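Local coordinates for outer membrane protein Omp121 (Bacteroides thetaiotaomicron, PDB 5FQ8) that belongs to the TonB-dependent receptor family of outer-membrane barrels and probably imports a substrate together with its lipoprotein partner, at residues L191-M200 with Y238-F249. Sequence-based numbering, arbitrary orientation.
Sequences LPEFQNEFGM and YVAMPDNIKDFF
L191-M200 and Y238-F249 run antiparallel without a clear hydrogen bond between them, and their CA atoms come nearest at N196 and A240, 5.7 Å apart. L191 reaches over the coiled backbone around I245 and K246. Its CD1 lies 3.7 Å from K246 CA and also meets I245 CG2. Its other methyl, CD2, meets F249 CE1 at 4.1 Å, and the two side chains pass alongside, pointing opposite ways. F194 lies nearly perpendicular to I245. CZ of the ring is 3.5 Å from I245 CD1. The carbonyl oxygen P192 O sits over the centre of one face of the F194 ring. A type I beta turn from M241 to N244 leads into 244-248 and presents P242 to N196. With CG beside its own backbone N (chi1 -68°), N196 lays its amide across the proline, and OD1 approaches P242 CA at 3.3 Å. The same OD1 accepts a hydrogen bond from R339, which also binds N244 OD1. Both segments belong to one long excursion that links strands 177-188 and 252-264 of the transmembrane beta-barrel typical of TonB-dependent receptors; 232-237 is a short strand inside it. E197 is a calcium ligand seen for this protein, but that ion is not bound to this chain in the model; its OE2 forms a salt bridge with R217. A240 CB packs 3.8 Å from N196 CB. At the far end Y238 extends its ring beside G199, with M200 N at the ring edge. D247 OD2 hydrogen-bonds S4 and T5 of the BT_2262 lipoprotein chain.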
loop_
_atom_site.group_PDB
_atom_site.type_symbol
_atom_site.label_atom_id
_atom_site.label_comp_id
_atom_site.label_asym_id
_atom_site.label_seq_id
_atom_site.Cartn_x
_atom_site.Cartn_y
_atom_site.Cartn_z
ATOM N N LEU B 191 19.029 -34.777 0.226
ATOM C CA LEU B 191 17.670 -34.751 0.721
ATOM C C LEU B 191 17.594 -35.632 1.950
ATOM O O LEU B 191 18.461 -36.482 2.160
ATOM C CB LEU B 191 16.690 -35.251 -0.342
ATOM C CG LEU B 191 16.569 -34.399 -1.602
ATOM C CD1 LEU B 191 15.787 -35.131 -2.659
ATOM C CD2 LEU B 191 15.909 -33.087 -1.283
ATOM N N PRO B 192 16.596 -35.447 2.805
ATOM C CA PRO B 192 16.523 -36.278 4.003
ATOM C C PRO B 192 16.319 -37.733 3.637
ATOM O O PRO B 192 15.648 -38.065 2.661
ATOM C CB PRO B 192 15.320 -35.700 4.748
ATOM C CG PRO B 192 15.219 -34.320 4.258
ATOM C CD PRO B 192 15.562 -34.403 2.824
ATOM N N GLU B 193 16.926 -38.608 4.414
ATOM C CA GLU B 193 16.750 -40.025 4.171
ATOM C C GLU B 193 15.390 -40.448 4.690
ATOM O O GLU B 193 15.050 -40.199 5.845
ATOM C CB GLU B 193 17.858 -40.826 4.836
ATOM C CG GLU B 193 17.727 -42.306 4.636
ATOM C CD GLU B 193 18.775 -43.070 5.361
ATOM O OE1 GLU B 193 19.593 -42.438 6.044
ATOM O OE2 GLU B 193 18.777 -44.302 5.245
ATOM N N PHE B 194 14.625 -41.091 3.833
ATOM C CA PHE B 194 13.228 -41.378 4.085
ATOM C C PHE B 194 13.022 -42.824 4.470
ATOM O O PHE B 194 13.834 -43.690 4.172
ATOM C CB PHE B 194 12.388 -41.084 2.848
ATOM C CG PHE B 194 12.446 -39.674 2.420
ATOM C CD1 PHE B 194 11.942 -38.682 3.234
ATOM C CD2 PHE B 194 13.005 -39.329 1.210
ATOM C CE1 PHE B 194 12.000 -37.375 2.852
ATOM C CE2 PHE B 194 13.049 -38.021 0.818
ATOM C CZ PHE B 194 12.553 -37.040 1.640
ATOM N N GLN B 195 11.905 -43.065 5.129
ATOM C CA GLN B 195 11.394 -44.401 5.339
ATOM C C GLN B 195 10.564 -44.779 4.123
ATOM O O GLN B 195 9.810 -43.965 3.613
ATOM C CB GLN B 195 10.560 -44.429 6.617
ATOM C CG GLN B 195 9.367 -45.349 6.569
ATOM C CD GLN B 195 8.111 -44.649 6.151
ATOM O OE1 GLN B 195 7.279 -45.227 5.481
ATOM N NE2 GLN B 195 7.964 -43.400 6.545
ATOM N N ASN B 196 10.718 -45.986 3.637
ATOM C CA ASN B 196 9.886 -46.472 2.540
ATOM C C ASN B 196 9.099 -47.706 2.959
ATOM O O ASN B 196 8.796 -48.563 2.135
ATOM C CB ASN B 196 10.705 -46.777 1.279
ATOM C CG ASN B 196 11.282 -45.522 0.626
ATOM O OD1 ASN B 196 10.558 -44.729 0.027
ATOM N ND2 ASN B 196 12.590 -45.367 0.701
ATOM N N GLU B 197 8.765 -47.805 4.240
ATOM C CA GLU B 197 8.070 -48.967 4.759
ATOM C C GLU B 197 6.563 -48.771 4.838
ATOM O O GLU B 197 5.810 -49.706 4.553
ATOM C CB GLU B 197 8.622 -49.313 6.141
ATOM C CG GLU B 197 8.457 -50.759 6.550
ATOM C CD GLU B 197 9.048 -51.057 7.910
ATOM O OE1 GLU B 197 9.860 -50.250 8.403
ATOM O OE2 GLU B 197 8.696 -52.105 8.484
ATOM N N PHE B 198 6.105 -47.570 5.187
ATOM C CA PHE B 198 4.689 -47.289 5.386
ATOM C C PHE B 198 4.260 -46.109 4.524
ATOM O O PHE B 198 5.042 -45.202 4.246
ATOM C CB PHE B 198 4.390 -46.999 6.859
ATOM C CG PHE B 198 5.111 -47.897 7.821
ATOM C CD1 PHE B 198 4.567 -49.110 8.197
ATOM C CD2 PHE B 198 6.329 -47.522 8.355
ATOM C CE1 PHE B 198 5.221 -49.922 9.073
ATOM C CE2 PHE B 198 6.989 -48.332 9.240
ATOM C CZ PHE B 198 6.434 -49.534 9.599
ATOM N N GLY B 199 2.990 -46.106 4.122
ATOM C CA GLY B 199 2.480 -45.115 3.216
ATOM C C GLY B 199 1.471 -44.174 3.842
ATOM O O GLY B 199 1.417 -43.984 5.065
ATOM N N MET B 200 0.661 -43.570 2.977
ATOM C CA MET B 200 -0.263 -42.524 3.380
ATOM C C MET B 200 -1.198 -43.001 4.470
ATOM O O MET B 200 -1.874 -44.016 4.322
ATOM C CB MET B 200 -1.079 -42.074 2.172
ATOM C CG MET B 200 -2.211 -41.109 2.467
ATOM S SD MET B 200 -3.033 -40.658 0.965
ATOM C CE MET B 200 -3.225 -42.250 0.219
ATOM N N TYR B 238 -0.491 -49.886 -3.683
ATOM C CA TYR B 238 0.045 -49.327 -2.445
ATOM C C TYR B 238 1.507 -49.748 -2.316
ATOM O O TYR B 238 1.857 -50.725 -1.655
ATOM C CB TYR B 238 -0.805 -49.779 -1.267
ATOM C CG TYR B 238 -0.575 -49.004 -0.001
ATOM C CD1 TYR B 238 -0.502 -47.622 -0.019
ATOM C CD2 TYR B 238 -0.449 -49.651 1.214
ATOM C CE1 TYR B 238 -0.295 -46.908 1.125
ATOM C CE2 TYR B 238 -0.244 -48.940 2.369
ATOM C CZ TYR B 238 -0.167 -47.566 2.313
ATOM O OH TYR B 238 0.038 -46.823 3.438
ATOM N N VAL B 239 2.380 -48.999 -2.986
ATOM C CA VAL B 239 3.807 -49.282 -2.986
ATOM C C VAL B 239 4.557 -47.994 -2.728
ATOM O O VAL B 239 4.018 -46.900 -2.873
ATOM C CB VAL B 239 4.293 -49.909 -4.309
ATOM C CG1 VAL B 239 3.655 -51.250 -4.534
ATOM C CG2 VAL B 239 3.994 -48.997 -5.456
ATOM N N ALA B 240 5.820 -48.130 -2.363
ATOM C CA ALA B 240 6.642 -46.963 -2.099
ATOM C C ALA B 240 7.237 -46.414 -3.385
ATOM O O ALA B 240 7.527 -47.152 -4.327
ATOM C CB ALA B 240 7.766 -47.303 -1.127
ATOM N N MET B 241 7.425 -45.099 -3.416
ATOM C CA MET B 241 8.057 -44.416 -4.538
ATOM C C MET B 241 9.263 -43.665 -3.997
ATOM O O MET B 241 9.211 -42.445 -3.802
ATOM C CB MET B 241 7.076 -43.482 -5.229
ATOM C CG MET B 241 5.887 -44.179 -5.784
ATOM S SD MET B 241 5.479 -43.424 -7.322
ATOM C CE MET B 241 4.016 -44.280 -7.813
ATOM N N PRO B 242 10.375 -44.360 -3.772
ATOM C CA PRO B 242 11.471 -43.764 -3.004
ATOM C C PRO B 242 12.092 -42.559 -3.660
ATOM O O PRO B 242 12.687 -41.729 -2.970
ATOM C CB PRO B 242 12.474 -44.915 -2.901
ATOM C CG PRO B 242 11.690 -46.131 -3.145
ATOM C CD PRO B 242 10.653 -45.757 -4.120
ATOM N N ASP B 243 11.976 -42.431 -4.968
ATOM C CA ASP B 243 12.591 -41.333 -5.690
ATOM C C ASP B 243 11.665 -40.142 -5.869
ATOM O O ASP B 243 12.003 -39.221 -6.614
ATOM C CB ASP B 243 13.067 -41.813 -7.061
ATOM C CG ASP B 243 14.537 -42.088 -7.094
ATOM O OD1 ASP B 243 15.109 -42.258 -6.000
ATOM O OD2 ASP B 243 15.113 -42.123 -8.209
ATOM N N ASN B 244 10.519 -40.120 -5.198
ATOM C CA ASN B 244 9.492 -39.167 -5.597
ATOM C C ASN B 244 9.927 -37.734 -5.341
ATOM O O ASN B 244 9.801 -36.881 -6.221
ATOM C CB ASN B 244 8.176 -39.489 -4.902
ATOM C CG ASN B 244 8.280 -39.447 -3.419
ATOM O OD1 ASN B 244 9.357 -39.274 -2.875
ATOM N ND2 ASN B 244 7.152 -39.600 -2.743
ATOM N N ILE B 245 10.479 -37.453 -4.169
ATOM C CA ILE B 245 10.966 -36.102 -3.926
ATOM C C ILE B 245 12.200 -35.815 -4.766
ATOM O O ILE B 245 12.360 -34.707 -5.284
ATOM C CB ILE B 245 11.227 -35.901 -2.429
ATOM C CG1 ILE B 245 9.897 -35.953 -1.697
ATOM C CG2 ILE B 245 11.940 -34.591 -2.178
ATOM C CD1 ILE B 245 10.000 -35.684 -0.256
ATOM N N LYS B 246 13.084 -36.805 -4.926
ATOM C CA LYS B 246 14.290 -36.594 -5.715
ATOM C C LYS B 246 13.950 -36.273 -7.164
ATOM O O LYS B 246 14.598 -35.430 -7.792
ATOM C CB LYS B 246 15.192 -37.830 -5.651
ATOM C CG LYS B 246 16.593 -37.649 -6.260
ATOM C CD LYS B 246 17.218 -38.972 -6.654
ATOM C CE LYS B 246 18.658 -38.808 -7.122
ATOM N NZ LYS B 246 18.779 -37.787 -8.203
ATOM N N ASP B 247 12.940 -36.937 -7.711
ATOM C CA ASP B 247 12.552 -36.718 -9.096
ATOM C C ASP B 247 11.875 -35.379 -9.314
ATOM O O ASP B 247 11.672 -34.986 -10.460
ATOM C CB ASP B 247 11.612 -37.825 -9.549
ATOM C CG ASP B 247 12.318 -39.115 -9.770
ATOM O OD1 ASP B 247 13.516 -39.165 -9.469
ATOM O OD2 ASP B 247 11.681 -40.074 -10.241
ATOM N N PHE B 248 11.503 -34.676 -8.248
ATOM C CA PHE B 248 10.771 -33.430 -8.419
ATOM C C PHE B 248 11.679 -32.347 -8.954
ATOM O O PHE B 248 11.216 -31.401 -9.597
ATOM C CB PHE B 248 10.141 -33.023 -7.086
ATOM C CG PHE B 248 9.725 -31.591 -7.018
ATOM C CD1 PHE B 248 8.606 -31.153 -7.678
ATOM C CD2 PHE B 248 10.450 -30.688 -6.266
ATOM C CE1 PHE B 248 8.232 -29.842 -7.609
ATOM C CE2 PHE B 248 10.083 -29.377 -6.187
ATOM C CZ PHE B 248 8.973 -28.946 -6.859
ATOM N N PHE B 249 12.967 -32.488 -8.732
ATOM C CA PHE B 249 13.897 -31.452 -9.114
ATOM C C PHE B 249 14.367 -31.640 -10.551
ATOM O O PHE B 249 14.279 -32.721 -11.137
ATOM C CB PHE B 249 15.068 -31.430 -8.141
ATOM C CG PHE B 249 14.657 -31.139 -6.726
ATOM C CD1 PHE B 249 14.220 -32.150 -5.897
ATOM C CD2 PHE B 249 14.696 -29.854 -6.233
ATOM C CE1 PHE B 249 13.839 -31.887 -4.608
ATOM C CE2 PHE B 249 14.316 -29.585 -4.948
ATOM C CZ PHE B 249 13.890 -30.601 -4.131
#